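Local coordinates for methyltransferase (Streptomyces avermitilis, PDB 3GIW), which is of unknown function but, as a Rossmann-fold member of the S-adenosyl methyltransferase family, probably transfers methyl groups from S-adenosylmethionine, at residues A61-H72 with V249-T258. Numbering follows the deposited sequence. Where two conformers were deposited one is given.
Sequences ANRDWMNRAVAH and VHKWHPDAAT
Arg68 reaches from the helix into the bend of segment 249-258 and grips one carbonyl oxygen with two nitrogens. Trp252 O lies in the guanidinium plane and accepts from Arg68 NH2 at 2.9 Å. Arg68 NE, nearly in line with the C=O bond, donates to the same Trp252 O at 3.2 Å. A weak, strongly bent bond from NE to His253 O is added at the same edge. A turn at chi3 (-54°) swings the guanidinium against these carbonyls, while Thr258 OG1 sits over one of its faces, toward the rim. Water 1, bound to Arg68 NH1, donates a weak bond to Asp255 OD2; Asp255 OD2 itself lies 3.7 Å from Arg68 CD, against the aliphatic part of the arginine and not its charged nitrogens. Thr258 OG1 in turn accepts from the backbone N of Asp255, across the type I turn 255-258.

Towards the sheet the contact becomes aromatic. Trp65 presents its edge to the face of Trp252 in an offset edge-to-face arrangement, NE1 standing 3.4 Å from Trp252 CG with the indole planes at 74°. Val249 CG1 lies over one face of Trp65, a CH-pi contact, and Ala69 CB lies over the other. In this Rossmann-like methyltransferase fold, helix 55-75 is thereby joined to the connection between strands 240-248 and 269-275; Val273 touches both indoles. On the same helix, Asn62 OD1 and ND2, of a residue in the S-adenosyl-L-homocysteine site, are hydrogen-bonded to Ser199 OG and Tyr28 OH.

Toward the C-terminal end of segment 61-72, the six-membered ring of Trp252 points an edge at the face of His72 (planes at 83°), and His253 CD2 covers the side turned away from Trp65. Water 2 bridges His72 ND1 and His253 ND1, whereas His253 NE2 is tied to the backbone O of Glu243.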
ATOM      1  N   ALA A  61      -6.105 -10.557   0.205  1.00 11.23           N
ATOM      2  CA  ALA A  61      -5.954 -10.333   1.621  1.00 11.82           C
ATOM      3  C   ALA A  61      -5.256  -9.002   1.911  1.00 11.50           C
ATOM      4  O   ALA A  61      -5.548  -8.332   2.909  1.00 12.72           O
ATOM      5  CB  ALA A  61      -5.160 -11.509   2.298  1.00 12.72           C
ATOM      6  N   ASN A  62      -4.308  -8.615   1.082  1.00 11.52           N
ATOM      7  CA  ASN A  62      -3.661  -7.315   1.252  1.00 11.84           C
ATOM      8  C   ASN A  62      -4.657  -6.168   1.056  1.00 11.24           C
ATOM      9  O   ASN A  62      -4.690  -5.214   1.859  1.00 12.90           O
ATOM     10  CB  ASN A  62      -2.478  -7.163   0.304  1.00 12.63           C
ATOM     11  CG  ASN A  62      -1.865  -5.766   0.357  1.00 15.08           C
ATOM     12  OD1 ASN A  62      -1.075  -5.491   1.253  1.00 16.09           O
ATOM     13  ND2 ASN A  62      -2.301  -4.889  -0.536  1.00 15.90           N
ATOM     14  N   ARG A  63      -5.511  -6.273   0.041  1.00 11.03           N
ATOM     15  CA  ARG A  63      -6.532  -5.249  -0.182  1.00 13.36           C
ATOM     16  C   ARG A  63      -7.498  -5.205   0.988  1.00 12.32           C
ATOM     17  O   ARG A  63      -7.869  -4.096   1.471  1.00 12.98           O
ATOM     18  CB  ARG A  63      -7.243  -5.431  -1.522  1.00 14.66           C
ATOM     19  CG  ARG A  63      -8.092  -4.187  -1.911  1.00 16.98           C
ATOM     20  CD  ARG A  63      -7.257  -2.989  -2.344  1.00 20.25           C
ATOM     21  NE  ARG A  63      -8.087  -1.790  -2.541  1.00 21.15           N
ATOM     22  CZ  ARG A  63      -7.637  -0.655  -3.081  1.00 22.82           C
ATOM     23  NH1 ARG A  63      -6.373  -0.565  -3.502  1.00 22.76           N
ATOM     24  NH2 ARG A  63      -8.459   0.393  -3.201  1.00 22.08           N
ATOM     25  N   ASP A  64      -7.957  -6.353   1.480  1.00 12.51           N
ATOM     26  CA  ASP A  64      -8.887  -6.412   2.603  1.00 12.66           C
ATOM     27  C   ASP A  64      -8.261  -5.783   3.868  1.00 13.36           C
ATOM     28  O   ASP A  64      -8.930  -5.069   4.622  1.00 12.56           O
ATOM     29  CB  ASP A  64      -9.288  -7.868   2.905  1.00 13.35           C
ATOM     30  CG  ASP A  64     -10.207  -8.485   1.847  1.00 15.59           C
ATOM     31  OD1 ASP A  64     -10.809  -7.757   1.046  1.00 18.23           O
ATOM     32  OD2 ASP A  64     -10.311  -9.733   1.830  1.00 16.49           O
ATOM     33  N   TRP A  65      -6.965  -6.033   4.065  1.00 13.01           N
ATOM     34  CA  TRP A  65      -6.211  -5.474   5.174  1.00 12.87           C
ATOM     35  C   TRP A  65      -6.217  -3.939   5.078  1.00 12.37           C
ATOM     36  O   TRP A  65      -6.448  -3.269   6.091  1.00 13.44           O
ATOM     37  CB  TRP A  65      -4.760  -6.034   5.233  1.00 13.35           C
ATOM     38  CG  TRP A  65      -3.994  -5.418   6.382  1.00 12.58           C
ATOM     39  CD1 TRP A  65      -4.019  -5.815   7.662  1.00 13.96           C
ATOM     40  CD2 TRP A  65      -3.170  -4.245   6.331  1.00 13.68           C
ATOM     41  NE1 TRP A  65      -3.255  -4.966   8.439  1.00 13.94           N
ATOM     42  CE2 TRP A  65      -2.740  -3.987   7.638  1.00 14.34           C
ATOM     43  CE3 TRP A  65      -2.760  -3.387   5.305  1.00 15.81           C
ATOM     44  CZ2 TRP A  65      -1.923  -2.896   7.948  1.00 14.49           C
ATOM     45  CZ3 TRP A  65      -1.987  -2.301   5.642  1.00 15.02           C
ATOM     46  CH2 TRP A  65      -1.555  -2.089   6.929  1.00 15.24           C
HETATM   47  N   MSE A  66      -5.956  -3.393   3.896  0.70 11.81           N
HETATM   48  CA  MSE A  66      -6.004  -1.935   3.743  0.70 11.42           C
HETATM   49  C   MSE A  66      -7.351  -1.418   4.230  0.70 11.82           C
HETATM   50  O   MSE A  66      -7.421  -0.427   4.942  0.70 12.24           O
HETATM   51  CB  MSE A  66      -5.789  -1.516   2.274  0.70 12.66           C
HETATM   52  CG  MSE A  66      -5.849   0.006   2.059  0.70 13.68           C
HETATM   53 SE   MSE A  66      -7.637   0.762   1.746  0.52 14.63          SE
HETATM   54  CE  MSE A  66      -7.730   0.536  -0.127  0.70 18.82           C
ATOM     55  N   ASN A  67      -8.423  -2.079   3.814  1.00 11.94           N
ATOM     56  CA  ASN A  67      -9.759  -1.655   4.192  1.00 13.14           C
ATOM     57  C   ASN A  67      -9.902  -1.620   5.727  1.00 12.74           C
ATOM     58  O   ASN A  67     -10.417  -0.646   6.286  1.00 12.72           O
ATOM     59  CB  ASN A  67     -10.853  -2.569   3.611  1.00 14.35           C
ATOM     60  CG  ASN A  67     -10.947  -2.552   2.087  1.00 15.28           C
ATOM     61  OD1 ASN A  67     -10.361  -1.735   1.396  1.00 17.87           O
ATOM     62  ND2 ASN A  67     -11.763  -3.450   1.576  1.00 17.10           N
ATOM     63  N   ARG A  68      -9.465  -2.665   6.430  1.00 12.26           N
ATOM     64  CA  ARG A  68      -9.588  -2.717   7.880  1.00 12.20           C
ATOM     65  C   ARG A  68      -8.657  -1.691   8.556  1.00 10.95           C
ATOM     66  O   ARG A  68      -9.055  -1.071   9.546  1.00 13.18           O
ATOM     67  CB  ARG A  68      -9.315  -4.131   8.406  1.00 12.64           C
ATOM     68  CG  ARG A  68     -10.252  -5.161   7.860  1.00 12.67           C
ATOM     69  CD  ARG A  68     -10.227  -6.450   8.642  1.00 12.06           C
ATOM     70  NE  ARG A  68      -8.913  -7.063   8.824  1.00 12.28           N
ATOM     71  CZ  ARG A  68      -8.228  -7.697   7.875  1.00 12.57           C
ATOM     72  NH1 ARG A  68      -8.713  -7.832   6.651  1.00 13.30           N
ATOM     73  NH2 ARG A  68      -7.012  -8.167   8.135  1.00 13.28           N
ATOM     74  N   ALA A  69      -7.448  -1.501   8.036  1.00 11.11           N
ATOM     75  CA  ALA A  69      -6.506  -0.546   8.619  1.00 12.67           C
ATOM     76  C   ALA A  69      -7.020   0.895   8.487  1.00 12.88           C
ATOM     77  O   ALA A  69      -6.961   1.672   9.462  1.00 11.51           O
ATOM     78  CB  ALA A  69      -5.118  -0.710   8.039  1.00 13.14           C
ATOM     79  N   VAL A  70      -7.533   1.252   7.306  1.00 11.93           N
ATOM     80  CA  VAL A  70      -8.042   2.608   7.096  1.00 12.81           C
ATOM     81  C   VAL A  70      -9.294   2.847   7.935  1.00 12.88           C
ATOM     82  O   VAL A  70      -9.433   3.929   8.558  1.00 13.04           O
ATOM     83  CB  VAL A  70      -8.281   2.877   5.596  1.00 12.85           C
ATOM     84  CG1 VAL A  70      -9.028   4.207   5.366  1.00 13.03           C
ATOM     85  CG2 VAL A  70      -6.921   2.877   4.844  1.00 15.62           C
ATOM     86  N   ALA A  71     -10.188   1.860   8.014  1.00 12.62           N
ATOM     87  CA  ALA A  71     -11.355   1.977   8.890  1.00 13.40           C
ATOM     88  C   ALA A  71     -10.958   2.181  10.374  1.00 13.52           C
ATOM     89  O   ALA A  71     -11.495   3.064  11.045  1.00 13.23           O
ATOM     90  CB  ALA A  71     -12.245   0.752   8.727  1.00 13.99           C
ATOM     91  N   HIS A  72      -9.992   1.421  10.869  1.00 12.77           N
ATOM     92  CA  HIS A  72      -9.461   1.616  12.209  1.00 12.89           C
ATOM     93  C   HIS A  72      -8.937   3.045  12.399  1.00 12.33           C
ATOM     94  O   HIS A  72      -9.205   3.702  13.409  1.00 13.36           O
ATOM     95  CB  HIS A  72      -8.303   0.652  12.479  1.00 14.42           C
ATOM     96  CG  HIS A  72      -7.692   0.810  13.839  1.00 16.50           C
ATOM     97  ND1 HIS A  72      -8.204   0.177  14.952  1.00 17.45           N
ATOM     98  CD2 HIS A  72      -6.654   1.565  14.277  1.00 17.92           C
ATOM     99  CE1 HIS A  72      -7.501   0.528  16.015  1.00 18.56           C
ATOM    100  NE2 HIS A  72      -6.543   1.352  15.631  1.00 18.57           N
ATOM    101  N   VAL A 249      -1.020 -10.260   7.462  1.00 11.19           N
ATOM    102  CA  VAL A 249      -2.165  -9.370   7.275  1.00 11.67           C
ATOM    103  C   VAL A 249      -3.497  -9.993   7.625  1.00 11.42           C
ATOM    104  O   VAL A 249      -4.383  -9.280   8.147  1.00 12.90           O
ATOM    105  CB  VAL A 249      -2.263  -8.734   5.866  1.00 11.72           C
ATOM    106  CG1 VAL A 249      -1.186  -7.708   5.686  1.00 12.34           C
ATOM    107  CG2 VAL A 249      -2.250  -9.751   4.720  1.00 12.00           C
ATOM    108  N   HIS A 250      -3.692 -11.295   7.407  1.00 10.91           N
ATOM    109  CA  HIS A 250      -4.981 -11.925   7.702  1.00 11.60           C
ATOM    110  C   HIS A 250      -5.205 -12.132   9.201  1.00 12.23           C
ATOM    111  O   HIS A 250      -6.300 -12.512   9.615  1.00 13.87           O
ATOM    112  CB  HIS A 250      -5.124 -13.231   6.934  1.00 13.13           C
ATOM    113  CG  HIS A 250      -4.179 -14.291   7.381  1.00 12.88           C
ATOM    114  ND1 HIS A 250      -2.809 -14.100   7.425  1.00 13.07           N
ATOM    115  CD2 HIS A 250      -4.391 -15.573   7.767  1.00 13.02           C
ATOM    116  CE1 HIS A 250      -2.229 -15.214   7.837  1.00 13.44           C
ATOM    117  NE2 HIS A 250      -3.165 -16.126   8.042  1.00 14.12           N
ATOM    118  N   LYS A 251      -4.176 -11.895   9.990  1.00 11.53           N
ATOM    119  CA  LYS A 251      -4.236 -11.971  11.450  1.00 11.79           C
ATOM    120  C   LYS A 251      -4.347 -10.598  12.148  1.00 12.41           C
ATOM    121  O   LYS A 251      -4.362 -10.531  13.378  1.00 13.53           O
ATOM    122  CB  LYS A 251      -2.982 -12.720  11.963  1.00 12.10           C
ATOM    123  CG  LYS A 251      -2.911 -14.138  11.460  1.00 13.02           C
ATOM    124  CD  LYS A 251      -1.746 -14.919  12.048  1.00 13.72           C
ATOM    125  CE  LYS A 251      -1.694 -16.284  11.414  1.00 14.82           C
ATOM    126  NZ  LYS A 251      -0.724 -17.200  12.104  1.00 16.06           N
ATOM    127  N   TRP A 252      -4.386  -9.518  11.365  1.00 12.03           N
ATOM    128  CA  TRP A 252      -4.497  -8.156  11.899  1.00 11.86           C
ATOM    129  C   TRP A 252      -5.974  -7.744  11.965  1.00 11.82           C
ATOM    130  O   TRP A 252      -6.594  -7.499  10.936  1.00 11.82           O
ATOM    131  CB  TRP A 252      -3.681  -7.162  11.053  1.00 11.34           C
ATOM    132  CG  TRP A 252      -3.449  -5.818  11.678  1.00 11.87           C
ATOM    133  CD1 TRP A 252      -2.362  -5.454  12.402  1.00 12.61           C
ATOM    134  CD2 TRP A 252      -4.349  -4.690  11.692  1.00 13.41           C
ATOM    135  NE1 TRP A 252      -2.502  -4.162  12.852  1.00 12.15           N
ATOM    136  CE2 TRP A 252      -3.725  -3.681  12.453  1.00 13.28           C
ATOM    137  CE3 TRP A 252      -5.596  -4.431  11.118  1.00 12.64           C
ATOM    138  CZ2 TRP A 252      -4.327  -2.420  12.676  1.00 14.27           C
ATOM    139  CZ3 TRP A 252      -6.206  -3.184  11.354  1.00 13.88           C
ATOM    140  CH2 TRP A 252      -5.557  -2.200  12.111  1.00 12.98           C
ATOM    141  N   HIS A 253      -6.522  -7.662  13.177  1.00 12.82           N
ATOM    142  CA  HIS A 253      -7.933  -7.285  13.419  1.00 14.50           C
ATOM    143  C   HIS A 253      -8.889  -8.003  12.436  1.00 13.75           C
ATOM    144  O   HIS A 253      -9.660  -7.353  11.701  1.00 14.33           O
ATOM    145  CB  HIS A 253      -8.115  -5.762  13.353  1.00 16.03           C
ATOM    146  CG  HIS A 253      -7.359  -4.996  14.399  1.00 17.46           C
ATOM    147  ND1 HIS A 253      -7.925  -3.950  15.100  1.00 23.37           N
ATOM    148  CD2 HIS A 253      -6.085  -5.085  14.834  1.00 19.34           C
ATOM    149  CE1 HIS A 253      -7.038  -3.457  15.949  1.00 23.26           C
ATOM    150  NE2 HIS A 253      -5.918  -4.142  15.826  1.00 20.98           N
ATOM    151  N   PRO A 254      -8.831  -9.337  12.388  1.00 14.28           N
ATOM    152  CA  PRO A 254      -9.652 -10.049  11.411  1.00 16.79           C
ATOM    153  C   PRO A 254     -11.159  -9.894  11.704  1.00 19.74           C
ATOM    154  O   PRO A 254     -11.551  -9.763  12.863  1.00 18.59           O
ATOM    155  CB  PRO A 254      -9.199 -11.504  11.576  1.00 16.76           C
ATOM    156  CG  PRO A 254      -8.744 -11.592  13.001  1.00 16.15           C
ATOM    157  CD  PRO A 254      -8.053 -10.266  13.236  1.00 14.35           C
ATOM    158  N   ASP A 255     -11.966  -9.870  10.650  1.00 23.99           N
ATOM    159  CA  ASP A 255     -13.424 -10.004  10.762  1.00 28.22           C
ATOM    160  C   ASP A 255     -13.756 -11.490  10.892  1.00 29.83           C
ATOM    161  O   ASP A 255     -12.872 -12.345  10.787  1.00 29.40           O
ATOM    162  CB  ASP A 255     -14.123  -9.469   9.503  1.00 30.04           C
ATOM    163  CG  ASP A 255     -13.903  -7.994   9.280  1.00 32.13           C
ATOM    164  OD1 ASP A 255     -13.946  -7.222  10.265  1.00 34.66           O
ATOM    165  OD2 ASP A 255     -13.705  -7.605   8.105  1.00 33.48           O
ATOM    166  N   ALA A 256     -15.033 -11.801  11.091  1.00 32.53           N
ATOM    167  CA  ALA A 256     -15.474 -13.200  11.212  1.00 34.20           C
ATOM    168  C   ALA A 256     -15.001 -14.100  10.051  1.00 35.60           C
ATOM    169  O   ALA A 256     -14.710 -15.278  10.267  1.00 36.66           O
ATOM    170  CB  ALA A 256     -16.991 -13.274  11.354  1.00 35.00           C
ATOM    171  N   ALA A 257     -14.904 -13.541   8.840  1.00 36.24           N
ATOM    172  CA  ALA A 257     -14.527 -14.317   7.645  1.00 36.56           C
ATOM    173  C   ALA A 257     -13.093 -14.078   7.143  1.00 35.89           C
ATOM    174  O   ALA A 257     -12.661 -14.733   6.189  1.00 37.00           O
ATOM    175  CB  ALA A 257     -15.517 -14.029   6.514  1.00 37.04           C
ATOM    176  N   THR A 258     -12.351 -13.170   7.775  1.00 35.03           N
ATOM    177  CA  THR A 258     -11.037 -12.756   7.253  1.00 33.33           C
ATOM    178  C   THR A 258     -10.067 -13.902   6.905  1.00 33.84           C
ATOM    179  O   THR A 258      -9.381 -13.835   5.873  1.00 34.58           O
ATOM    180  CB  THR A 258     -10.320 -11.781   8.220  1.00 31.71           C
ATOM    181  OG1 THR A 258     -10.940 -10.489   8.154  1.00 30.01           O
ATOM    182  CG2 THR A 258      -8.811 -11.668   7.860  1.00 29.38           C
TER
HETATM  183  O   HOH W   1     -11.473  -7.408   5.636  1.00 23.05           O
HETATM  184  O   HOH W   2     -10.086  -2.144  14.181  1.00 38.43           O